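Local coordinates for protein hydrazine synthase subunit beta (Candidatus Kuenenia stuttgartiensis, PDB 5C2V) that forms part of the hydrazine synthase complex, which condenses nitric oxide with ammonium to hydrazine, and may modulate passage of the hydroxylamine intermediate between the other subunits' active sites, at residues Leu246-Asn251 with Leu307-Leu312; Arg277-Asp282 with Val313-Thr318; Phe226-Thr231 with Gly254-Met259. One frame throughout, in Å; residues are numbered along the deposited sequence.

Interaction 1 of 3, residues Leu246-Asn251 with Leu307-Leu312; sequences LDDLNN and LVRDYL
Asp248 and Arg309 form the ionic part of this contact. Arg309 NH2 donates to Asp248 OD2 at 3.2 Å in a fairly straight bond (163°), and Arg309 NE adds a weak one to Asp248 OD1 at 3.4 Å. The arginine presents its edge, with OD2 lying almost in the guanidinium plane. The carboxylate does not answer in kind: its plane is turned 63° from the guanidinium, and NH2 reaches OD2 from above it. A bend at chi2 (-54°) turns the arginine chain, and it crosses the Asp248 side chain at about a right angle. OD2 has a second cationic partner in Arg315, so two arginines share this aspartate and would be expected to keep it ionised.

The apolar part is carried by Val308, directed at the 246-251 backbone. Val308 CG1 packs 3.5 Å from Leu246 C, while CG2 points toward the next two residues, approaching Asp247 O and the Asp248 carboxylate. The valine thus meets the loop with both methyls.

One water links the backbones: it donates to Asp247 O at 2.6 Å and accepts a weak bond from Val308 N. Asp247 OD2 accepts from the backbone N of Asn228. Tyr311 OH is hydrogen-bonded to Pro245 O, just before the 246-251 segment. The alpha subunit adjoins as well: its Ser317 packs on Arg309 and its Asp319 on Asp248.

Residues 246-251 belong to the link between strands 241-245 and 256-261, the crossing from one four-stranded sheet to the next that is characteristic of a beta-propeller; the short 308-311 helix, in the helical connection between strands 277-282 and 312-317, packs on that crossing.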
ATOM      1  N   LEU B 246      17.465  -7.049 -27.635  1.00 57.49           N
ATOM      2  CA  LEU B 246      17.513  -5.793 -28.381  1.00 34.61           C
ATOM      3  C   LEU B 246      16.159  -5.086 -28.499  1.00 42.36           C
ATOM      4  O   LEU B 246      16.074  -3.995 -29.062  1.00 38.24           O
ATOM      5  CB  LEU B 246      18.087  -6.031 -29.778  1.00 43.36           C
ATOM      6  CG  LEU B 246      19.583  -6.341 -29.811  1.00 61.74           C
ATOM      7  CD1 LEU B 246      19.991  -6.905 -31.162  1.00 61.52           C
ATOM      8  CD2 LEU B 246      20.378  -5.085 -29.486  1.00 37.76           C
ATOM      9  N   ASP B 247      15.104  -5.697 -27.966  1.00 37.26           N
ATOM     10  CA  ASP B 247      13.744  -5.251 -28.270  1.00 43.74           C
ATOM     11  C   ASP B 247      13.039  -4.518 -27.132  1.00 49.77           C
ATOM     12  O   ASP B 247      13.253  -4.816 -25.957  1.00 39.15           O
ATOM     13  CB  ASP B 247      12.882  -6.448 -28.684  1.00 50.84           C
ATOM     14  CG  ASP B 247      13.492  -7.246 -29.818  1.00 56.91           C
ATOM     15  OD1 ASP B 247      13.974  -6.633 -30.794  1.00 61.55           O
ATOM     16  OD2 ASP B 247      13.478  -8.492 -29.738  1.00 46.68           O
ATOM     17  N   ASP B 248      12.194  -3.557 -27.496  1.00 39.87           N
ATOM     18  CA  ASP B 248      11.211  -3.014 -26.566  1.00 37.79           C
ATOM     19  C   ASP B 248      10.011  -3.953 -26.557  1.00 50.23           C
ATOM     20  O   ASP B 248       9.998  -4.952 -27.278  1.00 54.42           O
ATOM     21  CB  ASP B 248      10.782  -1.597 -26.963  1.00 43.24           C
ATOM     22  CG  ASP B 248      11.927  -0.605 -26.929  1.00 54.52           C
ATOM     23  OD1 ASP B 248      12.913  -0.858 -26.210  1.00 58.13           O
ATOM     24  OD2 ASP B 248      11.839   0.435 -27.616  1.00 56.15           O
ATOM     25  N   LEU B 249       9.003  -3.638 -25.752  1.00 56.29           N
ATOM     26  CA  LEU B 249       7.797  -4.456 -25.725  1.00 53.08           C
ATOM     27  C   LEU B 249       7.069  -4.362 -27.058  1.00 45.78           C
ATOM     28  O   LEU B 249       6.773  -5.377 -27.687  1.00 51.95           O
ATOM     29  CB  LEU B 249       6.868  -4.028 -24.587  1.00 48.05           C
ATOM     30  CG  LEU B 249       5.555  -4.809 -24.484  1.00 39.37           C
ATOM     31  CD1 LEU B 249       5.815  -6.259 -24.111  1.00 35.43           C
ATOM     32  CD2 LEU B 249       4.606  -4.158 -23.491  1.00 43.89           C
ATOM     33  N   ASN B 250       6.762  -3.137 -27.470  1.00 45.39           N
ATOM     34  CA  ASN B 250       6.091  -2.891 -28.740  1.00 38.12           C
ATOM     35  C   ASN B 250       7.024  -2.497 -29.893  1.00 46.89           C
ATOM     36  O   ASN B 250       6.560  -2.230 -31.001  1.00 46.91           O
ATOM     37  CB  ASN B 250       5.012  -1.825 -28.546  1.00 44.49           C
ATOM     38  CG  ASN B 250       3.963  -2.240 -27.528  1.00 49.30           C
ATOM     39  OD1 ASN B 250       3.015  -2.954 -27.855  1.00 59.21           O
ATOM     40  ND2 ASN B 250       4.136  -1.804 -26.286  1.00 45.01           N
ATOM     41  N   ASN B 251       8.330  -2.451 -29.636  1.00 48.08           N
ATOM     42  CA  ASN B 251       9.299  -2.092 -30.673  1.00 38.99           C
ATOM     43  C   ASN B 251      10.463  -3.081 -30.736  1.00 48.05           C
ATOM     44  O   ASN B 251      11.208  -3.241 -29.771  1.00 49.59           O
ATOM     45  CB  ASN B 251       9.827  -0.674 -30.443  1.00 49.06           C
ATOM     46  CG  ASN B 251      10.372  -0.037 -31.712  1.00 58.06           C
ATOM     47  OD1 ASN B 251      10.852  -0.727 -32.612  1.00 49.21           O
ATOM     48  ND2 ASN B 251      10.301   1.287 -31.787  1.00 54.28           N
ATOM     49  N   LEU B 307      14.450  -4.038 -20.483  1.00 47.43           N
ATOM     50  CA  LEU B 307      15.844  -3.978 -20.043  1.00 37.80           C
ATOM     51  C   LEU B 307      16.727  -3.120 -20.949  1.00 54.59           C
ATOM     52  O   LEU B 307      17.619  -2.420 -20.465  1.00 59.90           O
ATOM     53  CB  LEU B 307      16.428  -5.390 -19.943  1.00 32.73           C
ATOM     54  CG  LEU B 307      17.885  -5.495 -19.483  1.00 44.67           C
ATOM     55  CD1 LEU B 307      18.059  -4.877 -18.105  1.00 51.85           C
ATOM     56  CD2 LEU B 307      18.349  -6.944 -19.485  1.00 34.33           C
ATOM     57  N   VAL B 308      16.474  -3.179 -22.254  1.00 56.25           N
ATOM     58  CA  VAL B 308      17.265  -2.444 -23.241  1.00 57.96           C
ATOM     59  C   VAL B 308      17.447  -0.972 -22.886  1.00 52.93           C
ATOM     60  O   VAL B 308      18.544  -0.424 -23.015  1.00 55.77           O
ATOM     61  CB  VAL B 308      16.627  -2.527 -24.641  1.00 53.76           C
ATOM     62  CG1 VAL B 308      16.897  -3.864 -25.257  1.00 58.54           C
ATOM     63  CG2 VAL B 308      15.131  -2.294 -24.558  1.00 45.17           C
ATOM     64  N   ARG B 309      16.371  -0.354 -22.407  1.00 34.35           N
ATOM     65  CA  ARG B 309      16.354   1.070 -22.097  1.00 59.50           C
ATOM     66  C   ARG B 309      17.416   1.455 -21.075  1.00 50.30           C
ATOM     67  O   ARG B 309      17.779   2.626 -20.961  1.00 46.35           O
ATOM     68  CB  ARG B 309      14.970   1.484 -21.595  1.00 42.55           C
ATOM     69  CG  ARG B 309      13.894   1.425 -22.663  1.00 55.53           C
ATOM     70  CD  ARG B 309      14.308   2.224 -23.888  1.00 45.93           C
ATOM     71  NE  ARG B 309      13.271   2.246 -24.915  1.00 43.94           N
ATOM     72  CZ  ARG B 309      12.332   3.181 -25.007  1.00 55.36           C
ATOM     73  NH1 ARG B 309      12.295   4.176 -24.130  1.00 62.10           N
ATOM     74  NH2 ARG B 309      11.427   3.122 -25.974  1.00 59.72           N
ATOM     75  N   ASP B 310      17.914   0.474 -20.329  1.00 42.52           N
ATOM     76  CA  ASP B 310      19.016   0.733 -19.417  1.00 49.95           C
ATOM     77  C   ASP B 310      20.293   1.033 -20.199  1.00 61.49           C
ATOM     78  O   ASP B 310      20.926   2.066 -19.983  1.00 56.56           O
ATOM     79  CB  ASP B 310      19.230  -0.450 -18.469  1.00 54.59           C
ATOM     80  CG  ASP B 310      18.068  -0.650 -17.512  1.00 59.44           C
ATOM     81  OD1 ASP B 310      17.200   0.245 -17.435  1.00 45.15           O
ATOM     82  OD2 ASP B 310      18.028  -1.696 -16.830  1.00 56.18           O
ATOM     83  N   TYR B 311      20.671   0.135 -21.108  1.00 53.84           N
ATOM     84  CA  TYR B 311      21.890   0.335 -21.889  1.00 40.40           C
ATOM     85  C   TYR B 311      21.704   0.929 -23.291  1.00 43.65           C
ATOM     86  O   TYR B 311      22.683   1.065 -24.023  1.00 41.27           O
ATOM     87  CB  TYR B 311      22.683  -0.974 -22.007  1.00 44.64           C
ATOM     88  CG  TYR B 311      21.886  -2.217 -22.333  1.00 55.33           C
ATOM     89  CD1 TYR B 311      21.509  -2.505 -23.640  1.00 57.31           C
ATOM     90  CD2 TYR B 311      21.552  -3.127 -21.340  1.00 48.23           C
ATOM     91  CE1 TYR B 311      20.794  -3.652 -23.940  1.00 59.09           C
ATOM     92  CE2 TYR B 311      20.839  -4.274 -21.630  1.00 55.63           C
ATOM     93  CZ  TYR B 311      20.463  -4.532 -22.930  1.00 48.56           C
ATOM     94  OH  TYR B 311      19.754  -5.676 -23.218  1.00 59.93           O
ATOM     95  N   LEU B 312      20.485   1.290 -23.682  1.00 51.42           N
ATOM     96  CA  LEU B 312      20.297   1.747 -25.060  1.00 47.56           C
ATOM     97  C   LEU B 312      20.637   3.224 -25.209  1.00 38.14           C
ATOM     98  O   LEU B 312      19.975   4.087 -24.633  1.00 55.10           O
ATOM     99  CB  LEU B 312      18.852   1.508 -25.517  1.00 39.58           C
ATOM    100  CG  LEU B 312      18.418   2.192 -26.819  1.00 41.66           C
ATOM    101  CD1 LEU B 312      19.090   1.560 -28.031  1.00 50.80           C
ATOM    102  CD2 LEU B 312      16.901   2.185 -26.970  1.00 38.53           C
TER
HETATM  103  O   HOH W   1      14.413  -5.475 -23.763  1.00 52.99           O

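Interaction 2 of 3, residues Arg277-Asp282 with Val313-Thr318; sequences RVTILD and VARVPT
Val316 O takes two donors: Val278 N across the sheet at 2.9 Å, and the hydroxyl of Thr318 at 3.0 Å, two residues further on, just past the end of the strand. The reverse bond, Val316 N to Val278 O, closes an antiparallel hydrogen-bonded pair. Ile280 and Ala314 form the next such pair, but Ile280 O also receives a weak bond from Val313 N, so that Val313 and Ala314 both face Ile280 in a classic beta bulge. The strands run at 168° to each other.

On the face bearing Arg277, Thr279 and Arg315, the two arginines lie side by side and point the same way, their guanidinium planes only 14° apart. Arg315 CD sits over one face of the Arg277 guanidinium, 3.8 Å from Arg277 NE, toward the rim. Extended from CG to NE, both chains reach acids of the loop preceding this sheet: Arg277 pairs with Asp253, Arg315 with Asp248, which probably offsets their like charge. Thr279 OG1, also bonded to Asp253, lies at the edge of the Arg315 guanidinium. On the other face Ile280 CD1 meets Val316 CG2 at 3.9 Å.

Strand 267-272 flanks 277-282 within the sheet, strands 333-338 and 343-348 pack on the Val278 and Val316 side, and helix 283-291 starts directly after Asp282, its N-cap.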
ATOM      1  N   ARG B 277      17.652   0.465 -39.382  1.00 60.97           N
ATOM      2  CA  ARG B 277      18.161   1.460 -38.438  1.00 42.84           C
ATOM      3  C   ARG B 277      19.412   0.986 -37.719  1.00 49.76           C
ATOM      4  O   ARG B 277      19.664  -0.204 -37.641  1.00 47.58           O
ATOM      5  CB  ARG B 277      17.078   1.819 -37.417  1.00 41.40           C
ATOM      6  CG  ARG B 277      16.666   0.663 -36.523  1.00 39.79           C
ATOM      7  CD  ARG B 277      15.323   0.929 -35.865  1.00 47.70           C
ATOM      8  NE  ARG B 277      14.960  -0.125 -34.923  1.00 35.44           N
ATOM      9  CZ  ARG B 277      13.750  -0.269 -34.392  1.00 33.92           C
ATOM     10  NH1 ARG B 277      12.776   0.570 -34.713  1.00 37.45           N
ATOM     11  NH2 ARG B 277      13.516  -1.259 -33.541  1.00 30.22           N
ATOM     12  N   VAL B 278      20.193   1.918 -37.185  1.00 43.72           N
ATOM     13  CA  VAL B 278      21.395   1.542 -36.448  1.00 42.83           C
ATOM     14  C   VAL B 278      21.177   1.676 -34.946  1.00 57.14           C
ATOM     15  O   VAL B 278      20.919   2.767 -34.439  1.00 52.70           O
ATOM     16  CB  VAL B 278      22.608   2.392 -36.863  1.00 62.69           C
ATOM     17  CG1 VAL B 278      23.814   2.043 -36.004  1.00 58.85           C
ATOM     18  CG2 VAL B 278      22.920   2.184 -38.336  1.00 54.46           C
ATOM     19  N   THR B 279      21.281   0.556 -34.238  1.00 61.07           N
ATOM     20  CA  THR B 279      21.113   0.550 -32.791  1.00 56.20           C
ATOM     21  C   THR B 279      22.456   0.726 -32.090  1.00 57.94           C
ATOM     22  O   THR B 279      23.366  -0.088 -32.247  1.00 53.33           O
ATOM     23  CB  THR B 279      20.446  -0.749 -32.303  1.00 58.15           C
ATOM     24  OG1 THR B 279      19.063  -0.746 -32.683  1.00 49.90           O
ATOM     25  CG2 THR B 279      20.540  -0.861 -30.791  1.00 53.73           C
ATOM     26  N   ILE B 280      22.570   1.805 -31.322  1.00 57.16           N
ATOM     27  CA  ILE B 280      23.789   2.112 -30.588  1.00 53.04           C
ATOM     28  C   ILE B 280      23.594   1.879 -29.096  1.00 54.24           C
ATOM     29  O   ILE B 280      22.672   2.435 -28.484  1.00 53.57           O
ATOM     30  CB  ILE B 280      24.238   3.564 -30.820  1.00 53.59           C
ATOM     31  CG1 ILE B 280      24.224   3.892 -32.315  1.00 56.66           C
ATOM     32  CG2 ILE B 280      25.616   3.800 -30.219  1.00 63.69           C
ATOM     33  CD1 ILE B 280      24.562   5.331 -32.626  1.00 55.42           C
ATOM     34  N   LEU B 281      24.472   1.056 -28.524  1.00 51.96           N
ATOM     35  CA  LEU B 281      24.386   0.664 -27.122  1.00 61.56           C
ATOM     36  C   LEU B 281      25.603   1.119 -26.320  1.00 65.54           C
ATOM     37  O   LEU B 281      26.700   1.268 -26.866  1.00 61.40           O
ATOM     38  CB  LEU B 281      24.238  -0.855 -27.005  1.00 46.83           C
ATOM     39  CG  LEU B 281      23.100  -1.519 -27.781  1.00 44.62           C
ATOM     40  CD1 LEU B 281      23.158  -3.029 -27.619  1.00 37.87           C
ATOM     41  CD2 LEU B 281      21.757  -0.980 -27.320  1.00 54.94           C
ATOM     42  N   ASP B 282      25.402   1.309 -25.019  1.00 71.39           N
ATOM     43  CA  ASP B 282      26.475   1.707 -24.114  1.00 47.67           C
ATOM     44  C   ASP B 282      27.132   0.450 -23.556  1.00 53.64           C
ATOM     45  O   ASP B 282      26.512  -0.306 -22.809  1.00 56.12           O
ATOM     46  CB  ASP B 282      25.925   2.588 -22.987  1.00 52.32           C
ATOM     47  CG  ASP B 282      27.018   3.252 -22.165  1.00 63.02           C
ATOM     48  OD1 ASP B 282      27.985   2.569 -21.768  1.00 53.39           O
ATOM     49  OD2 ASP B 282      26.902   4.470 -21.910  1.00 60.36           O
ATOM     50  N   VAL B 313      21.681   3.505 -25.985  1.00 53.80           N
ATOM     51  CA  VAL B 313      22.039   4.881 -26.306  1.00 43.89           C
ATOM     52  C   VAL B 313      21.094   5.507 -27.327  1.00 57.69           C
ATOM     53  O   VAL B 313      20.505   6.558 -27.072  1.00 57.09           O
ATOM     54  CB  VAL B 313      23.481   4.980 -26.842  1.00 57.00           C
ATOM     55  CG1 VAL B 313      23.810   6.417 -27.219  1.00 33.70           C
ATOM     56  CG2 VAL B 313      24.468   4.449 -25.815  1.00 50.04           C
ATOM     57  N   ALA B 314      20.949   4.856 -28.480  1.00 54.23           N
ATOM     58  CA  ALA B 314      20.131   5.429 -29.552  1.00 53.14           C
ATOM     59  C   ALA B 314      19.659   4.410 -30.588  1.00 60.96           C
ATOM     60  O   ALA B 314      20.204   3.314 -30.689  1.00 55.58           O
ATOM     61  CB  ALA B 314      20.901   6.548 -30.247  1.00 48.04           C
ATOM     62  N   ARG B 315      18.633   4.782 -31.349  1.00 42.15           N
ATOM     63  CA  ARG B 315      18.308   4.088 -32.591  1.00 53.32           C
ATOM     64  C   ARG B 315      18.198   5.112 -33.718  1.00 57.23           C
ATOM     65  O   ARG B 315      17.294   5.947 -33.728  1.00 53.26           O
ATOM     66  CB  ARG B 315      17.015   3.282 -32.458  1.00 42.96           C
ATOM     67  CG  ARG B 315      17.104   2.137 -31.461  1.00 47.35           C
ATOM     68  CD  ARG B 315      15.847   1.284 -31.483  1.00 44.65           C
ATOM     69  NE  ARG B 315      15.938   0.153 -30.562  1.00 32.91           N
ATOM     70  CZ  ARG B 315      15.024  -0.131 -29.640  1.00 46.34           C
ATOM     71  NH1 ARG B 315      13.947   0.633 -29.513  1.00 48.93           N
ATOM     72  NH2 ARG B 315      15.186  -1.178 -28.843  1.00 35.74           N
ATOM     73  N   VAL B 316      19.124   5.031 -34.667  1.00 41.02           N
ATOM     74  CA  VAL B 316      19.279   6.056 -35.694  1.00 52.10           C
ATOM     75  C   VAL B 316      18.714   5.632 -37.051  1.00 60.29           C
ATOM     76  O   VAL B 316      19.056   4.562 -37.558  1.00 49.34           O
ATOM     77  CB  VAL B 316      20.761   6.436 -35.864  1.00 61.02           C
ATOM     78  CG1 VAL B 316      20.892   7.694 -36.694  1.00 65.87           C
ATOM     79  CG2 VAL B 316      21.412   6.636 -34.504  1.00 48.49           C
ATOM     80  N   PRO B 317      17.839   6.469 -37.635  1.00 57.20           N
ATOM     81  CA  PRO B 317      17.265   6.240 -38.967  1.00 55.28           C
ATOM     82  C   PRO B 317      18.327   5.993 -40.036  1.00 61.86           C
ATOM     83  O   PRO B 317      19.354   6.673 -40.059  1.00 62.90           O
ATOM     84  CB  PRO B 317      16.509   7.541 -39.248  1.00 51.19           C
ATOM     85  CG  PRO B 317      16.148   8.055 -37.903  1.00 50.38           C
ATOM     86  CD  PRO B 317      17.301   7.690 -37.010  1.00 51.25           C
ATOM     87  N   THR B 318      18.070   5.028 -40.913  1.00 75.60           N
ATOM     88  CA  THR B 318      19.023   4.645 -41.945  1.00 56.61           C
ATOM     89  C   THR B 318      18.275   4.422 -43.259  1.00 62.07           C
ATOM     90  O   THR B 318      17.054   4.569 -43.313  1.00 56.18           O
ATOM     91  CB  THR B 318      19.795   3.365 -41.540  1.00 52.80           C
ATOM     92  OG1 THR B 318      20.026   3.378 -40.126  1.00 91.87           O
ATOM     93  CG2 THR B 318      21.136   3.271 -42.250  1.00 68.99           C
TER

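Interaction 3 of 3, residues Phe226-Thr231 with Gly254-Met259; sequences FTNNVT and GNPYGM
Asn228 reaches from strand 226-234 to the turn at Asn255 and Pro256. Its CB touches the proline ring, 4.0 Å from Pro256 CD. With chi1 at -59°, CG stands anti to the carbonyl carbon, beside the backbone N, and lies 4.0 Å from Asn255 N. Beyond it, OD1 accepts the backbone N-H of Asn255 at 3.1 Å. The bond is somewhat bent (140°), and the donor stands 49° above the amide plane. The same oxygen is 3.5 Å from Pro256 CD and accepts a further hydrogen bond from Gln209 NE2, so one buried oxygen joins the side chain of one strand to a backbone N-H beyond its sheet. The other branch, ND2, donates a hydrogen bond to Ser60 O of the gamma subunit.

Strand 226-234 is the third strand of one propeller blade, and 256-261 is the first strand of the next. The contact therefore crosses between adjacent blades, and no backbone-to-backbone hydrogen bond joins the two segments. Asn228 ties into the residues that lead into the first strand, where the chain enters it through Pro256.

The ring of Pro256 also passes Asn229 O, its CG being 4.3 Å away. The CB of Asn229 is directed away from the 254-259 segment; its OD1 accepts from Thr227 OG1 at 3.0 Å, on a lone pair and in the carbonyl plane, and is hydrogen-bonded to Thr210 OG1 of strand 203-211. The amide of Asn255 bonds to the hydroxyls of Ser62 and Ser65 of the gamma subunit, and its side chain lies about 9 Å from a bound heme c.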
ATOM      1  N   PHE B 226       9.605 -14.691 -32.702  1.00 42.79           N
ATOM      2  CA  PHE B 226      11.001 -14.276 -32.687  1.00 53.43           C
ATOM      3  C   PHE B 226      11.260 -13.115 -31.735  1.00 53.15           C
ATOM      4  O   PHE B 226      10.462 -12.182 -31.642  1.00 36.28           O
ATOM      5  CB  PHE B 226      11.458 -13.876 -34.091  1.00 45.02           C
ATOM      6  CG  PHE B 226      11.925 -15.025 -34.930  1.00 44.91           C
ATOM      7  CD1 PHE B 226      13.151 -15.623 -34.689  1.00 53.61           C
ATOM      8  CD2 PHE B 226      11.145 -15.500 -35.970  1.00 57.17           C
ATOM      9  CE1 PHE B 226      13.586 -16.678 -35.465  1.00 50.09           C
ATOM     10  CE2 PHE B 226      11.575 -16.555 -36.749  1.00 45.69           C
ATOM     11  CZ  PHE B 226      12.798 -17.143 -36.497  1.00 47.60           C
ATOM     12  N   THR B 227      12.380 -13.185 -31.025  1.00 35.57           N
ATOM     13  CA  THR B 227      12.928 -12.018 -30.348  1.00 55.17           C
ATOM     14  C   THR B 227      14.299 -11.759 -30.948  1.00 46.52           C
ATOM     15  O   THR B 227      14.902 -12.659 -31.521  1.00 53.12           O
ATOM     16  CB  THR B 227      13.047 -12.204 -28.822  1.00 41.44           C
ATOM     17  OG1 THR B 227      13.999 -13.234 -28.532  1.00 45.48           O
ATOM     18  CG2 THR B 227      11.700 -12.569 -28.218  1.00 46.72           C
ATOM     19  N   ASN B 228      14.784 -10.531 -30.841  1.00 46.36           N
ATOM     20  CA  ASN B 228      16.081 -10.202 -31.413  1.00 49.56           C
ATOM     21  C   ASN B 228      17.093  -9.858 -30.334  1.00 63.63           C
ATOM     22  O   ASN B 228      16.828  -9.026 -29.465  1.00 57.14           O
ATOM     23  CB  ASN B 228      15.936  -9.058 -32.403  1.00 38.72           C
ATOM     24  CG  ASN B 228      14.988  -9.396 -33.535  1.00 46.55           C
ATOM     25  OD1 ASN B 228      15.401  -9.916 -34.570  1.00 57.61           O
ATOM     26  ND2 ASN B 228      13.709  -9.088 -33.348  1.00 40.48           N
ATOM     27  N   ASN B 229      18.255 -10.500 -30.392  1.00 55.54           N
ATOM     28  CA  ASN B 229      19.187 -10.448 -29.274  1.00 48.33           C
ATOM     29  C   ASN B 229      20.647 -10.233 -29.656  1.00 56.45           C
ATOM     30  O   ASN B 229      21.083 -10.584 -30.755  1.00 56.17           O
ATOM     31  CB  ASN B 229      19.074 -11.738 -28.458  1.00 38.53           C
ATOM     32  CG  ASN B 229      17.654 -12.026 -28.018  1.00 63.58           C
ATOM     33  OD1 ASN B 229      16.899 -12.700 -28.719  1.00 53.94           O
ATOM     34  ND2 ASN B 229      17.280 -11.514 -26.850  1.00 62.57           N
ATOM     35  N   VAL B 230      21.392  -9.648 -28.724  1.00 53.63           N
ATOM     36  CA  VAL B 230      22.841  -9.559 -28.816  1.00 45.18           C
ATOM     37  C   VAL B 230      23.440 -10.304 -27.625  1.00 43.89           C
ATOM     38  O   VAL B 230      22.987 -10.147 -26.490  1.00 60.88           O
ATOM     39  CB  VAL B 230      23.330  -8.092 -28.843  1.00 51.56           C
ATOM     40  CG1 VAL B 230      22.692  -7.289 -27.718  1.00 57.10           C
ATOM     41  CG2 VAL B 230      24.849  -8.027 -28.771  1.00 40.69           C
ATOM     42  N   THR B 231      24.441 -11.137 -27.888  1.00 37.80           N
ATOM     43  CA  THR B 231      25.034 -11.956 -26.840  1.00 40.74           C
ATOM     44  C   THR B 231      26.488 -11.584 -26.573  1.00 53.41           C
ATOM     45  O   THR B 231      27.306 -11.521 -27.492  1.00 57.18           O
ATOM     46  CB  THR B 231      24.951 -13.455 -27.188  1.00 51.80           C
ATOM     47  OG1 THR B 231      23.579 -13.871 -27.180  1.00 48.28           O
ATOM     48  CG2 THR B 231      25.727 -14.288 -26.177  1.00 41.45           C
ATOM     49  N   GLY B 254      14.358  -5.829 -36.108  1.00 65.32           N
ATOM     50  CA  GLY B 254      14.287  -6.984 -36.983  1.00 38.56           C
ATOM     51  C   GLY B 254      15.626  -7.378 -37.564  1.00 39.32           C
ATOM     52  O   GLY B 254      16.283  -6.555 -38.201  1.00 54.50           O
ATOM     53  N   ASN B 255      16.014  -8.637 -37.375  1.00 34.70           N
ATOM     54  CA  ASN B 255      17.206  -9.185 -38.016  1.00 54.81           C
ATOM     55  C   ASN B 255      18.458  -8.323 -37.844  1.00 41.01           C
ATOM     56  O   ASN B 255      18.878  -7.654 -38.785  1.00 45.98           O
ATOM     57  CB  ASN B 255      16.939  -9.400 -39.508  1.00 44.13           C
ATOM     58  CG  ASN B 255      15.702 -10.237 -39.765  1.00 44.32           C
ATOM     59  OD1 ASN B 255      14.747  -9.776 -40.391  1.00 42.77           O
ATOM     60  ND2 ASN B 255      15.716 -11.477 -39.290  1.00 32.59           N
ATOM     61  N   PRO B 256      19.036  -8.301 -36.633  1.00 41.18           N
ATOM     62  CA  PRO B 256      20.290  -7.560 -36.447  1.00 47.21           C
ATOM     63  C   PRO B 256      21.428  -8.217 -37.227  1.00 40.28           C
ATOM     64  O   PRO B 256      21.554  -9.440 -37.176  1.00 38.04           O
ATOM     65  CB  PRO B 256      20.524  -7.644 -34.938  1.00 43.68           C
ATOM     66  CG  PRO B 256      19.851  -8.917 -34.533  1.00 30.79           C
ATOM     67  CD  PRO B 256      18.635  -9.028 -35.415  1.00 45.17           C
ATOM     68  N   TYR B 257      22.240  -7.435 -37.936  1.00 41.79           N
ATOM     69  CA  TYR B 257      23.266  -8.028 -38.794  1.00 62.15           C
ATOM     70  C   TYR B 257      24.696  -7.617 -38.478  1.00 58.19           C
ATOM     71  O   TYR B 257      25.456  -8.379 -37.882  1.00 66.69           O
ATOM     72  CB  TYR B 257      22.989  -7.671 -40.256  1.00 52.99           C
ATOM     73  CG  TYR B 257      22.147  -8.671 -41.006  1.00 63.73           C
ATOM     74  CD1 TYR B 257      20.877  -9.003 -40.564  1.00 60.33           C
ATOM     75  CD2 TYR B 257      22.612  -9.261 -42.174  1.00 60.45           C
ATOM     76  CE1 TYR B 257      20.097  -9.907 -41.250  1.00 68.65           C
ATOM     77  CE2 TYR B 257      21.836 -10.166 -42.873  1.00 53.50           C
ATOM     78  CZ  TYR B 257      20.579 -10.487 -42.403  1.00 69.67           C
ATOM     79  OH  TYR B 257      19.797 -11.388 -43.086  1.00 50.72           O
ATOM     80  N   GLY B 258      25.051  -6.402 -38.880  1.00 54.75           N
ATOM     81  CA  GLY B 258      26.426  -5.948 -38.810  1.00 63.48           C
ATOM     82  C   GLY B 258      26.764  -5.288 -37.495  1.00 62.95           C
ATOM     83  O   GLY B 258      25.904  -4.688 -36.851  1.00 56.10           O
ATOM     84  N   MET B 259      28.026  -5.382 -37.100  1.00 57.39           N
ATOM     85  CA  MET B 259      28.464  -4.771 -35.856  1.00 69.67           C
ATOM     86  C   MET B 259      29.761  -3.992 -36.002  1.00 56.11           C
ATOM     87  O   MET B 259      30.664  -4.380 -36.746  1.00 57.04           O
ATOM     88  CB  MET B 259      28.620  -5.828 -34.763  1.00 61.53           C
ATOM     89  CG  MET B 259      27.325  -6.160 -34.044  1.00 39.95           C
ATOM     90  SD  MET B 259      27.589  -7.311 -32.686  1.00 59.04           S
ATOM     91  CE  MET B 259      28.320  -8.683 -33.567  1.00 50.35           C
TER

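All three contacts lie on the same part of the beta-propeller, with centres 11 to 13 Å apart. Interaction 3 joins a strand of the 190-245 blade to the start of the 256-317 blade through side-chain contacts, interaction 1 joins the loop between those blades to the short helix 308-311, and interaction 2 pairs the last two strands of the second blade. Along the chain, interaction 1 alternates with each of the others, whereas interaction 3 closes before interaction 2 opens. The inter-blade loop thus touches both partners: its acids meet arginines of interaction 2 and the backbone of interaction 3, at a surface that the alpha and gamma subunits also approach.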